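PDB 3OQP: putative isochorismatase from Burkholderia xenovorans, which is probably a hydrolase of the isochorismatase family, related to the nicotinamidases, though its natural substrate is not established. Local coordinates for residues A[93-97]-A[98-102]; A[56-59]-A[60-64]; A[161-164]-A[165-169]; A[35-38]-A[39-43]. All blocks are in the same frame, centred on the assembly; numbering follows the deposited sequence.

Contact 1: residues A[93-97]-A[98-102]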
ATOM      1  N   SER A  93       4.021  -2.514  -9.168  1.00  9.45           N
ATOM      2  CA  SER A  93       4.271  -1.119  -9.481  1.00  9.49           C
ATOM      3  C   SER A  93       4.672  -0.917 -10.962  1.00  9.70           C
ATOM      4  O   SER A  93       5.513  -1.621 -11.515  1.00 11.33           O
ATOM      5  CB  SER A  93       5.417  -0.578  -8.657  1.00 10.48           C
ATOM      6  OG  SER A  93       5.751   0.739  -9.104  1.00 12.35           O
ATOM      7  N   ALA A  94       4.052   0.070 -11.605  1.00 10.06           N
ATOM      8  CA  ALA A  94       4.326   0.474 -12.969  1.00 10.49           C
ATOM      9  C   ALA A  94       5.641   1.249 -13.079  1.00  9.86           C
ATOM     10  O   ALA A  94       6.131   1.435 -14.195  1.00 11.17           O
ATOM     11  CB  ALA A  94       3.195   1.318 -13.515  1.00 10.80           C
ATOM     12  N   PHE A  95       6.280   1.592 -11.960  1.00  9.63           N
ATOM     13  CA  PHE A  95       7.562   2.295 -12.004  1.00 10.23           C
ATOM     14  C   PHE A  95       8.788   1.416 -12.028  1.00 11.11           C
ATOM     15  O   PHE A  95       9.762   1.794 -12.648  1.00 10.89           O
ATOM     16  CB  PHE A  95       7.675   3.209 -10.770  1.00 10.51           C
ATOM     17  CG  PHE A  95       6.837   4.480 -10.827  1.00 10.38           C
ATOM     18  CD1 PHE A  95       7.304   5.585 -11.503  1.00 11.66           C
ATOM     19  CD2 PHE A  95       5.608   4.552 -10.233  1.00 10.29           C
ATOM     20  CE1 PHE A  95       6.576   6.754 -11.568  1.00 12.59           C
ATOM     21  CE2 PHE A  95       4.836   5.734 -10.290  1.00 11.36           C
ATOM     22  CZ  PHE A  95       5.318   6.823 -10.928  1.00 12.24           C
ATOM     23  N   THR A  96       8.766   0.334 -11.280  1.00 11.49           N
ATOM     24  CA  THR A  96      10.008  -0.421 -11.052  1.00 11.87           C
ATOM     25  C   THR A  96      10.636  -0.984 -12.298  1.00 12.83           C
ATOM     26  O   THR A  96      10.084  -1.817 -12.956  1.00 13.18           O
ATOM     27  CB  THR A  96       9.817  -1.550 -10.037  1.00 12.28           C
ATOM     28  OG1 THR A  96       9.211  -1.002  -8.862  1.00 13.18           O
ATOM     29  CG2 THR A  96      11.111  -2.319  -9.708  1.00 14.92           C
ATOM     30  N   GLY A  97      11.780  -0.401 -12.609  1.00 13.56           N
ATOM     31  CA  GLY A  97      12.583  -0.771 -13.707  1.00 14.97           C
ATOM     32  C   GLY A  97      12.109  -0.264 -15.057  1.00 14.94           C
ATOM     33  O   GLY A  97      12.731  -0.618 -16.051  1.00 17.52           O
ATOM     34  N   THR A  98      11.017   0.511 -15.101  1.00 11.80           N
ATOM     35  CA  THR A  98      10.397   0.927 -16.375  1.00 12.01           C
ATOM     36  C   THR A  98      10.853   2.316 -16.769  1.00 10.59           C
ATOM     37  O   THR A  98      11.625   2.958 -16.036  1.00 12.72           O
ATOM     38  CB  THR A  98       8.863   0.882 -16.278  1.00 11.89           C
ATOM     39  OG1 THR A  98       8.410   2.008 -15.511  1.00 11.21           O
ATOM     40  CG2 THR A  98       8.341  -0.465 -15.649  1.00 13.19           C
ATOM     41  N   ASP A  99      10.326   2.823 -17.881  1.00 10.55           N
ATOM     42  CA  ASP A  99      10.645   4.166 -18.290  1.00 11.14           C
ATOM     43  C   ASP A  99       9.672   5.226 -17.750  1.00 11.51           C
ATOM     44  O   ASP A  99       9.766   6.381 -18.164  1.00 11.52           O
ATOM     45  CB  ASP A  99      10.756   4.252 -19.787  1.00 12.24           C
ATOM     46  CG  ASP A  99       9.444   4.146 -20.507  1.00 14.58           C
ATOM     47  OD1 ASP A  99       8.369   4.177 -19.875  1.00 14.86           O
ATOM     48  OD2 ASP A  99       9.507   4.089 -21.773  1.00 19.53           O
ATOM     49  N   LEU A 100       8.772   4.843 -16.819  1.00 10.60           N
ATOM     50  CA  LEU A 100       7.652   5.698 -16.463  1.00 10.10           C
ATOM     51  C   LEU A 100       8.109   7.003 -15.799  1.00 10.57           C
ATOM     52  O   LEU A 100       7.705   8.068 -16.228  1.00 10.72           O
ATOM     53  CB  LEU A 100       6.669   4.950 -15.534  1.00  9.59           C
ATOM     54  CG  LEU A 100       5.432   5.730 -15.081  1.00 10.55           C
ATOM     55  CD1 LEU A 100       4.643   6.227 -16.318  1.00 10.72           C
ATOM     56  CD2 LEU A 100       4.586   4.877 -14.179  1.00 12.12           C
ATOM     57  N   ALA A 101       8.964   6.922 -14.776  1.00 11.16           N
ATOM     58  CA  ALA A 101       9.380   8.104 -14.060  1.00 11.27           C
ATOM     59  C   ALA A 101      10.034   9.113 -15.006  1.00 11.24           C
ATOM     60  O   ALA A 101       9.768  10.300 -14.948  1.00 11.84           O
ATOM     61  CB  ALA A 101      10.348   7.754 -12.923  1.00 12.62           C
ATOM     62  N   GLY A 102      10.935   8.636 -15.855  1.00 10.59           N
ATOM     63  CA  GLY A 102      11.603   9.521 -16.822  1.00 11.27           C
ATOM     64  C   GLY A 102      10.639  10.143 -17.827  1.00 11.14           C
ATOM     65  O   GLY A 102      10.729  11.310 -18.163  1.00 11.06           O
TER
HETATM   66  O   HOH W   1      10.153   4.408 -13.667  1.00 12.66           O

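Contact 2: residues A[56-59]-A[60-64]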
ATOM      1  N   ASN A  56       0.051  -5.633 -17.809  1.00 10.57           N
ATOM      2  CA  ASN A  56       0.725  -6.540 -16.904  1.00 10.55           C
ATOM      3  C   ASN A  56       0.808  -7.931 -17.562  1.00 11.46           C
ATOM      4  O   ASN A  56      -0.232  -8.461 -17.974  1.00 12.93           O
ATOM      5  CB  ASN A  56      -0.033  -6.628 -15.580  1.00 11.67           C
ATOM      6  CG  ASN A  56       0.631  -7.510 -14.571  1.00 14.54           C
ATOM      7  OD1 ASN A  56       1.513  -7.039 -13.853  1.00 15.65           O
ATOM      8  ND2 ASN A  56       0.240  -8.820 -14.513  1.00 16.43           N
ATOM      9  N   PHE A  57       2.007  -8.510 -17.650  1.00 13.87           N
ATOM     10  CA  PHE A  57       2.128  -9.856 -18.137  1.00 14.15           C
ATOM     11  C   PHE A  57       2.778 -10.791 -17.138  1.00 15.32           C
ATOM     12  O   PHE A  57       3.712 -10.429 -16.434  1.00 16.10           O
ATOM     13  CB  PHE A  57       3.010  -9.852 -19.381  1.00 14.69           C
ATOM     14  CG  PHE A  57       2.365  -9.242 -20.582  1.00 14.59           C
ATOM     15  CD1 PHE A  57       1.304  -9.876 -21.230  1.00 17.19           C
ATOM     16  CD2 PHE A  57       2.885  -8.097 -21.144  1.00 19.42           C
ATOM     17  CE1 PHE A  57       0.746  -9.330 -22.374  1.00 17.67           C
ATOM     18  CE2 PHE A  57       2.317  -7.551 -22.308  1.00 19.53           C
ATOM     19  CZ  PHE A  57       1.255  -8.172 -22.895  1.00 16.86           C
ATOM     20  N   ALA A  58       2.309 -12.040 -17.175  1.00 16.14           N
ATOM     21  CA  ALA A  58       2.943 -13.187 -16.537  1.00 17.79           C
ATOM     22  C   ALA A  58       3.348 -14.111 -17.701  1.00 18.37           C
ATOM     23  O   ALA A  58       2.876 -13.962 -18.842  1.00 19.05           O
ATOM     24  CB  ALA A  58       2.006 -13.911 -15.635  1.00 18.63           C
ATOM     25  N   PRO A  59       4.230 -15.088 -17.413  1.00 19.57           N
ATOM     26  CA  PRO A  59       4.621 -16.022 -18.496  1.00 20.54           C
ATOM     27  C   PRO A  59       3.460 -16.756 -19.174  1.00 20.42           C
ATOM     28  O   PRO A  59       2.405 -16.978 -18.539  1.00 20.42           O
ATOM     29  CB  PRO A  59       5.545 -17.012 -17.775  1.00 21.06           C
ATOM     30  CG  PRO A  59       6.193 -16.160 -16.681  1.00 21.24           C
ATOM     31  CD  PRO A  59       5.014 -15.285 -16.189  1.00 18.96           C
ATOM     32  N   ALA A  60       3.672 -17.168 -20.437  1.00 21.57           N
ATOM     33  CA  ALA A  60       2.720 -18.021 -21.148  1.00 21.98           C
ATOM     34  C   ALA A  60       2.415 -19.248 -20.293  1.00 22.04           C
ATOM     35  O   ALA A  60       3.301 -19.762 -19.590  1.00 22.75           O
ATOM     36  CB  ALA A  60       3.276 -18.439 -22.512  1.00 22.34           C
ATOM     37  N   GLY A  61       1.169 -19.703 -20.307  1.00 22.68           N
ATOM     38  CA  GLY A  61       0.740 -20.822 -19.431  1.00 23.22           C
ATOM     39  C   GLY A  61       0.371 -20.514 -17.969  1.00 23.31           C
ATOM     40  O   GLY A  61      -0.174 -21.395 -17.234  1.00 24.77           O
ATOM     41  N   SER A  62       0.669 -19.281 -17.529  1.00 22.91           N
ATOM     42  CA  SER A  62       0.367 -18.853 -16.155  1.00 21.68           C
ATOM     43  C   SER A  62      -1.143 -18.869 -15.999  1.00 20.32           C
ATOM     44  O   SER A  62      -1.863 -18.744 -16.986  1.00 20.96           O
ATOM     45  CB  SER A  62       0.921 -17.435 -15.870  1.00 21.44           C
ATOM     46  OG  SER A  62       2.348 -17.394 -16.033  1.00 23.99           O
ATOM     47  N   PRO A  63      -1.625 -18.995 -14.779  1.00 20.25           N
ATOM     48  CA  PRO A  63      -3.074 -19.038 -14.674  1.00 19.53           C
ATOM     49  C   PRO A  63      -3.788 -17.703 -14.944  1.00 18.38           C
ATOM     50  O   PRO A  63      -4.974 -17.717 -15.322  1.00 20.27           O
ATOM     51  CB  PRO A  63      -3.303 -19.516 -13.248  1.00 20.94           C
ATOM     52  CG  PRO A  63      -2.031 -20.162 -12.867  1.00 22.58           C
ATOM     53  CD  PRO A  63      -0.989 -19.412 -13.520  1.00 20.68           C
ATOM     54  N   LEU A  64      -3.050 -16.596 -14.777  1.00 16.37           N
ATOM     55  CA  LEU A  64      -3.583 -15.252 -14.963  1.00 16.08           C
ATOM     56  C   LEU A  64      -2.595 -14.371 -15.709  1.00 15.32           C
ATOM     57  O   LEU A  64      -1.386 -14.470 -15.515  1.00 16.16           O
ATOM     58  CB  LEU A  64      -3.903 -14.591 -13.607  1.00 15.85           C
ATOM     59  CG  LEU A  64      -4.944 -15.231 -12.652  1.00 16.58           C
ATOM     60  CD1 LEU A  64      -4.881 -14.517 -11.301  1.00 18.02           C
ATOM     61  CD2 LEU A  64      -6.372 -15.188 -13.170  1.00 18.48           C
TER

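Contact 3: residues A[161-164]-A[165-169]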
ATOM      1  N   ILE A 161     -12.075  -4.074   0.854  1.00  9.08           N
ATOM      2  CA  ILE A 161     -10.715  -3.785   0.362  1.00  8.32           C
ATOM      3  C   ILE A 161     -10.709  -2.399  -0.322  1.00  9.16           C
ATOM      4  O   ILE A 161      -9.838  -1.585  -0.066  1.00  9.63           O
ATOM      5  CB  ILE A 161     -10.161  -4.890  -0.539  1.00  8.36           C
ATOM      6  CG1 ILE A 161     -10.024  -6.177   0.259  1.00  9.25           C
ATOM      7  CG2 ILE A 161      -8.815  -4.436  -1.184  1.00  9.86           C
ATOM      8  CD1 ILE A 161      -9.607  -7.383  -0.528  1.00  9.74           C
ATOM      9  N   HIS A 162     -11.604  -2.181  -1.268  1.00  9.46           N
ATOM     10  CA  HIS A 162     -11.633  -0.962  -2.016  1.00  9.46           C
ATOM     11  C   HIS A 162     -11.890   0.249  -1.158  1.00  9.46           C
ATOM     12  O   HIS A 162     -11.248   1.279  -1.307  1.00  9.02           O
ATOM     13  CB  HIS A 162     -12.647  -1.061  -3.158  1.00  9.73           C
ATOM     14  CG  HIS A 162     -12.713   0.145  -4.034  1.00  9.29           C
ATOM     15  ND1 HIS A 162     -11.785   0.415  -5.018  1.00  9.53           N
ATOM     16  CD2 HIS A 162     -13.626   1.135  -4.075  1.00  9.35           C
ATOM     17  CE1 HIS A 162     -12.157   1.528  -5.636  1.00  9.49           C
ATOM     18  NE2 HIS A 162     -13.269   1.979  -5.090  1.00 10.05           N
ATOM     19  N   ARG A 163     -12.826   0.103  -0.229  1.00  9.42           N
ATOM     20  CA  ARG A 163     -13.123   1.171   0.713  1.00  9.40           C
ATOM     21  C   ARG A 163     -11.942   1.504   1.627  1.00  8.95           C
ATOM     22  O   ARG A 163     -11.598   2.697   1.825  1.00  9.74           O
ATOM     23  CB  ARG A 163     -14.376   0.892   1.524  1.00  9.33           C
ATOM     24  CG  ARG A 163     -14.689   1.927   2.585  1.00 10.48           C
ATOM     25  CD  ARG A 163     -16.104   1.895   3.190  1.00 10.34           C
ATOM     26  NE  ARG A 163     -16.456   0.515   3.515  1.00 10.99           N
ATOM     27  CZ  ARG A 163     -16.104  -0.136   4.619  1.00 11.95           C
ATOM     28  NH1 ARG A 163     -15.470   0.466   5.597  1.00 12.19           N
ATOM     29  NH2 ARG A 163     -16.416  -1.415   4.748  1.00 11.98           N
ATOM     30  N   VAL A 164     -11.400   0.498   2.266  1.00  8.75           N
ATOM     31  CA  VAL A 164     -10.235   0.676   3.118  1.00  9.14           C
ATOM     32  C   VAL A 164      -9.147   1.428   2.360  1.00  9.22           C
ATOM     33  O   VAL A 164      -8.577   2.356   2.842  1.00  9.49           O
ATOM     34  CB  VAL A 164      -9.759  -0.632   3.754  1.00  9.41           C
ATOM     35  CG1 VAL A 164      -8.292  -0.504   4.192  1.00  9.24           C
ATOM     36  CG2 VAL A 164     -10.651  -1.013   4.943  1.00 10.47           C
ATOM     37  N   PHE A 165      -8.794   0.939   1.169  1.00  9.14           N
ATOM     38  CA  PHE A 165      -7.738   1.572   0.412  1.00  8.78           C
ATOM     39  C   PHE A 165      -8.115   2.992   0.015  1.00  8.54           C
ATOM     40  O   PHE A 165      -7.277   3.894   0.102  1.00  9.18           O
ATOM     41  CB  PHE A 165      -7.272   0.703  -0.793  1.00  8.56           C
ATOM     42  CG  PHE A 165      -6.196  -0.273  -0.435  1.00  8.60           C
ATOM     43  CD1 PHE A 165      -6.487  -1.441   0.221  1.00  9.59           C
ATOM     44  CD2 PHE A 165      -4.871   0.028  -0.758  1.00  9.01           C
ATOM     45  CE1 PHE A 165      -5.507  -2.308   0.575  1.00 10.48           C
ATOM     46  CE2 PHE A 165      -3.892  -0.861  -0.428  1.00 11.32           C
ATOM     47  CZ  PHE A 165      -4.208  -2.010   0.247  1.00 10.42           C
ATOM     48  N   SER A 166      -9.370   3.246  -0.352  1.00  8.78           N
ATOM     49  CA  SER A 166      -9.788   4.580  -0.719  1.00  9.20           C
ATOM     50  C   SER A 166      -9.633   5.549   0.457  1.00  8.82           C
ATOM     51  O   SER A 166      -9.142   6.644   0.293  1.00  8.99           O
ATOM     52  CB  SER A 166     -11.259   4.580  -1.160  1.00 10.14           C
ATOM     53  OG  SER A 166     -11.439   3.833  -2.353  1.00 11.00           O
ATOM     54  N   VAL A 167     -10.059   5.098   1.637  1.00  8.86           N
ATOM     55  CA  VAL A 167      -9.951   5.923   2.836  1.00  9.52           C
ATOM     56  C   VAL A 167      -8.502   6.176   3.302  1.00  9.23           C
ATOM     57  O   VAL A 167      -8.070   7.273   3.592  1.00  9.71           O
ATOM     58  CB  VAL A 167     -10.842   5.316   3.960  1.00  9.76           C
ATOM     59  CG1 VAL A 167     -10.619   6.028   5.247  1.00 11.64           C
ATOM     60  CG2 VAL A 167     -12.350   5.333   3.513  1.00 10.79           C
ATOM     61  N   VAL A 168      -7.697   5.104   3.231  1.00  9.57           N
ATOM     62  CA  VAL A 168      -6.283   5.237   3.558  1.00  9.38           C
ATOM     63  C   VAL A 168      -5.572   6.126   2.547  1.00  9.00           C
ATOM     64  O   VAL A 168      -4.791   6.997   2.907  1.00  9.75           O
ATOM     65  CB  VAL A 168      -5.615   3.872   3.678  1.00  8.16           C
ATOM     66  CG1 VAL A 168      -4.075   3.969   3.781  1.00 10.37           C
ATOM     67  CG2 VAL A 168      -6.121   3.120   4.907  1.00  9.06           C
ATOM     68  N   LEU A 169      -5.898   5.966   1.289  1.00  8.79           N
ATOM     69  CA  LEU A 169      -5.265   6.825   0.277  1.00  9.35           C
ATOM     70  C   LEU A 169      -5.592   8.286   0.569  1.00  9.05           C
ATOM     71  O   LEU A 169      -4.725   9.160   0.524  1.00  9.31           O
ATOM     72  CB  LEU A 169      -5.714   6.456  -1.101  1.00  9.07           C
ATOM     73  CG  LEU A 169      -5.063   5.180  -1.653  1.00  9.69           C
ATOM     74  CD1 LEU A 169      -5.831   4.809  -2.934  1.00 12.92           C
ATOM     75  CD2 LEU A 169      -3.580   5.288  -1.933  1.00 10.80           C
TER

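Contact 4: residues A[35-38]-A[39-43]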
ATOM      1  N   ALA A  35     -16.657   2.062 -17.733  1.00 10.81           N
ATOM      2  CA  ALA A  35     -17.236   3.242 -18.357  1.00 11.04           C
ATOM      3  C   ALA A  35     -16.546   4.529 -17.889  1.00 10.70           C
ATOM      4  O   ALA A  35     -16.336   5.444 -18.678  1.00 11.27           O
ATOM      5  CB  ALA A  35     -18.741   3.296 -18.109  1.00 12.61           C
ATOM      6  N   ASN A  36     -16.175   4.577 -16.613  1.00 10.06           N
ATOM      7  CA  ASN A  36     -15.530   5.770 -16.101  1.00 10.19           C
ATOM      8  C   ASN A  36     -14.105   5.929 -16.544  1.00 10.62           C
ATOM      9  O   ASN A  36     -13.623   7.012 -16.790  1.00 10.10           O
ATOM     10  CB  ASN A  36     -15.630   5.790 -14.577  1.00  9.63           C
ATOM     11  CG  ASN A  36     -17.003   6.172 -14.103  1.00 10.28           C
ATOM     12  OD1 ASN A  36     -17.731   6.900 -14.813  1.00 12.20           O
ATOM     13  ND2 ASN A  36     -17.405   5.636 -12.989  1.00 11.65           N
ATOM     14  N   ILE A  37     -13.427   4.799 -16.705  1.00  9.63           N
ATOM     15  CA  ILE A  37     -12.057   4.744 -17.310  1.00  9.46           C
ATOM     16  C   ILE A  37     -12.157   5.378 -18.692  1.00 10.48           C
ATOM     17  O   ILE A  37     -11.318   6.221 -19.068  1.00 11.24           O
ATOM     18  CB  ILE A  37     -11.456   3.297 -17.372  1.00  9.63           C
ATOM     19  CG1 ILE A  37     -11.057   2.832 -15.957  1.00 11.02           C
ATOM     20  CG2 ILE A  37     -10.213   3.205 -18.254  1.00 11.59           C
ATOM     21  CD1 ILE A  37     -10.971   1.341 -15.750  1.00 13.74           C
ATOM     22  N   ALA A  38     -13.130   4.937 -19.486  1.00 10.68           N
ATOM     23  CA  ALA A  38     -13.276   5.444 -20.857  1.00 11.34           C
ATOM     24  C   ALA A  38     -13.544   6.959 -20.835  1.00 11.57           C
ATOM     25  O   ALA A  38     -13.034   7.687 -21.647  1.00 12.76           O
ATOM     26  CB  ALA A  38     -14.409   4.712 -21.589  1.00 12.15           C
ATOM     27  N   ARG A  39     -14.425   7.422 -19.943  1.00 11.30           N
ATOM     28  CA  ARG A  39     -14.714   8.872 -19.834  1.00 11.88           C
ATOM     29  C   ARG A  39     -13.454   9.620 -19.457  1.00 11.71           C
ATOM     30  O   ARG A  39     -13.167  10.648 -20.039  1.00 11.75           O
ATOM     31  CB  ARG A  39     -15.807   9.174 -18.824  1.00 13.44           C
ATOM     32  CG  ARG A  39     -17.195   8.746 -19.205  1.00 13.78           C
ATOM     33  CD  ARG A  39     -18.272   9.472 -18.389  1.00 15.06           C
ATOM     34  NE  ARG A  39     -18.142   9.212 -17.027  1.00 17.06           N
ATOM     35  CZ  ARG A  39     -18.133  10.128 -16.053  1.00 14.22           C
ATOM     36  NH1 ARG A  39     -18.183  11.426 -16.254  1.00 16.72           N
ATOM     37  NH2 ARG A  39     -18.060   9.674 -14.849  1.00 13.64           N
ATOM     38  N   ALA A  40     -12.702   9.085 -18.503  1.00 10.74           N
ATOM     39  CA  ALA A  40     -11.476   9.756 -18.088  1.00  9.82           C
ATOM     40  C   ALA A  40     -10.453   9.855 -19.237  1.00 10.37           C
ATOM     41  O   ALA A  40      -9.882  10.918 -19.449  1.00 10.48           O
ATOM     42  CB  ALA A  40     -10.829   9.024 -16.895  1.00 10.26           C
HETATM   43  N   MSE A  41     -10.341   8.778 -20.014  1.00 10.30           N
HETATM   44  CA  MSE A  41      -9.447   8.772 -21.174  1.00 10.97           C
HETATM   45  C   MSE A  41      -9.921   9.778 -22.231  1.00 11.63           C
HETATM   46  O   MSE A  41      -9.124  10.528 -22.772  1.00 11.10           O
HETATM   47  CB  MSE A  41      -9.384   7.379 -21.812  1.00 11.36           C
HETATM   48  CG  MSE A  41      -8.629   6.358 -20.901  1.00 10.38           C
HETATM   49 SE   MSE A  41      -8.590   4.659 -21.612  0.75 10.31          SE
HETATM   50  CE  MSE A  41      -7.475   4.948 -22.939  1.00 13.73           C
ATOM     51  N   ASP A  42     -11.228   9.839 -22.496  1.00 11.01           N
ATOM     52  CA  ASP A  42     -11.747  10.754 -23.501  1.00 11.80           C
ATOM     53  C   ASP A  42     -11.588  12.184 -23.055  1.00 12.16           C
ATOM     54  O   ASP A  42     -11.278  13.070 -23.850  1.00 11.45           O
ATOM     55  CB  ASP A  42     -13.203  10.435 -23.791  1.00 12.74           C
ATOM     56  CG  ASP A  42     -13.385   9.150 -24.536  1.00 12.81           C
ATOM     57  OD1 ASP A  42     -12.414   8.612 -25.129  1.00 14.14           O
ATOM     58  OD2 ASP A  42     -14.526   8.578 -24.546  1.00 16.08           O
ATOM     59  N   ALA A  43     -11.843  12.433 -21.774  1.00 12.22           N
ATOM     60  CA  ALA A  43     -11.678  13.760 -21.217  1.00 11.84           C
ATOM     61  C   ALA A  43     -10.220  14.173 -21.257  1.00 12.79           C
ATOM     62  O   ALA A  43      -9.907  15.331 -21.599  1.00 13.83           O
ATOM     63  CB  ALA A  43     -12.216  13.803 -19.792  1.00 11.94           C
TER

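Contact 1: residues A[93-97]-A[98-102]
Leu100 and Phe95 meet with a methyl group set on a ring. From its CB, which lies 3.8 Å from Ala94 O, the Leu100 side chain runs past the ring: CG comes within 3.8 Å of Phe95 CE1, and the CD2 branch ends above the ring centre. This is a CH-pi contact, with Leu100 CD2 3.7 Å from the centroid of the Phe95 ring and only 7° off its normal. Having CG opposite the backbone N (chi1 -180°) carries the leucine back over the preceding loop, where the same CD2 also touches Ala94 CB at 3.9 Å. Ala101 CB adds a small apolar contact to Phe95 CD1.

A type II beta turn from Phe95 to Thr98, with Gly97 at positive phi, reverses the chain here, closed by Thr98 N bonding to Phe95 O at 3.0 Å. Asp99, at the N-cap position, then leads into helix 100-105. Thr98 OG1 works in both directions: it donates to a lone pair of Ala94 O at 2.7 Å, in the carbonyl plane, and accepts from Leu100 N in an ST turn. A water is held by Phe95 O, Thr98 O and Ala101 N, joining the turn to the first residues of the helix. Around the pair, Leu100 packs on Val52 of the central sheet and Phe95 on helix 124-132, while Ser93 N hydrogen-bonds to His132 NE2 of the second subunit.

Contact 2: residues A[56-59]-A[60-64]
Ser62 turns its hydroxyl back onto Pro59 across a type II beta turn that runs from Pro59 to Ser62, with Gly61 at positive phi. The turn lies at the surface, in the loop between strand 51-56 and helix 76-79. Pro59 O is gripped twice by the same residue, by Ser62 N at 3.1 Å and by Ser62 OG at a notably short 2.5 Å. Both donors reach the oxygen from one face of its carbonyl plane, tilted 33° and 26° from it. The hydroxyl is placed there by a chi1 of -60°, which sets OG beside the serine's own backbone N.

The pyrrolidine ring of Pro59 comes alongside the hydroxyl, its CD 3.4 Å from Ser62 OG. Ala58 directs its methyl across the mouth of the loop toward the returning chain. Backbone bonds between Ala58 and both Phe65 and Arg67 tie the two arms together, and Leu64 packs on Tyr198 of the second subunit and lies near a bound tetraethylene glycol, probably from the crystallisation liquor. The Ala58 methyl touches two oxygens of the far arm from roughly perpendicular directions, with CB 3.5 Å from Ser62 OG and 3.4 Å from Leu64 O.

Contact 3: residues A[161-164]-A[165-169]
Ser166 turns its hydroxyl back to the helix backbone: OG donates to His162 O at 2.8 Å, one turn back. The same oxygen takes the helical bond from Ser166 N at 2.9 Å, and the two donors arrive from opposite faces of the carbonyl plane. With OG beside its own backbone N (chi1 -65°), the hydroxyl also sits over one face of the His162 imidazole, offset toward the rim, 3.8 Å from NE2. Elsewhere on the turn, Ile161 and Phe165 run side by side, with Ile161 CG2 4.0 Å from Phe165 CD1, and Val164 CG1 lies 4.3 Å from Val168 CG2.

The imidazole is fixed from outside, ND1 bonding to Thr119 OG1 and NE2 to His141 O, so both ring nitrogens are satisfied. Arg163 is held by a salt bridge from NE to Glu159, with a second from NH2 to Glu160 of the second subunit. Helix 158-173 is covered by its own chain and by the second subunit: Ser166 and Leu169 pack on Phe139 of strand 136-140, Val164 meets Val164 of the second subunit, and Phe165 both touches Ala124 of helix 124-132 and stacks on Phe165 of the second subunit.

Contact 4: residues A[35-38]-A[39-43]
Ala35 and Arg39 join through the backbone, Arg39 N bonding to Ala35 O at 3.0 Å, and the arginine's CG passes 3.5 Å from the same oxygen as the side chain turns back toward Asn36. Asn36 carries the main side-chain bond. Its OD1 is gripped side-on by two nitrogens of one guanidinium, Arg39 NH2 at 2.8 Å and Arg39 NE at 3.2 Å; the NH2 bond is the straighter. The oxygen lies in the guanidinium plane, at its edge. Relative to the amide, however, NE is in the carbonyl plane and NH2 well above it, because the two flat groups are turned 68° apart. A bend at chi3 (-61°) brings the guanidinium back beside the asparagine. Further bonds hold both groups: Asn36 ND2 to Asp142 O, and Arg39 NH1 in a salt bridge to Asp180 of helix 179-188.

Ile37 comes next, on the buried side. Its CG2 branch lies alongside the side chain of Met41, a selenomethionine, 4.0 Å from SE, and both pack on Val11 of strand 7-12. Ala38 accepts from Asp42 N at 2.9 Å through its backbone O, and Asp42 itself makes a salt bridge to Arg81. One side of the helix is therefore apolar and set against the sheet, while Asn36 and Arg39 lie on another. That apolar side is the one expected of the connecting helix in a beta-alpha-beta crossover, here strand 7-12, helix 30-47 and strand 51-56, in the parallel sheet of an alpha/beta fold.

Along the chain the order is contact 4, contact 2, contact 1, contact 3, all within the isochorismatase domain and spread round one six-stranded parallel sheet. Contact 4 lies on the helix between strands 7-12 and 51-56; contact 2 follows strand 51-56, and contact 1 leads from strand 85-89 into helix 100-105. Contact 3 is on helix 158-173, ahead of strand 175-177, outermost in the sheet within this chain. None touches another: centres are 20 to 27 Å apart, and the nearest atoms, between contacts 1 and 2, about 7 Å. Contacts 1, 2 and 3 all reach the second subunit, whereas contact 4 stays within its own chain, so loops and helix share in the dimer interface.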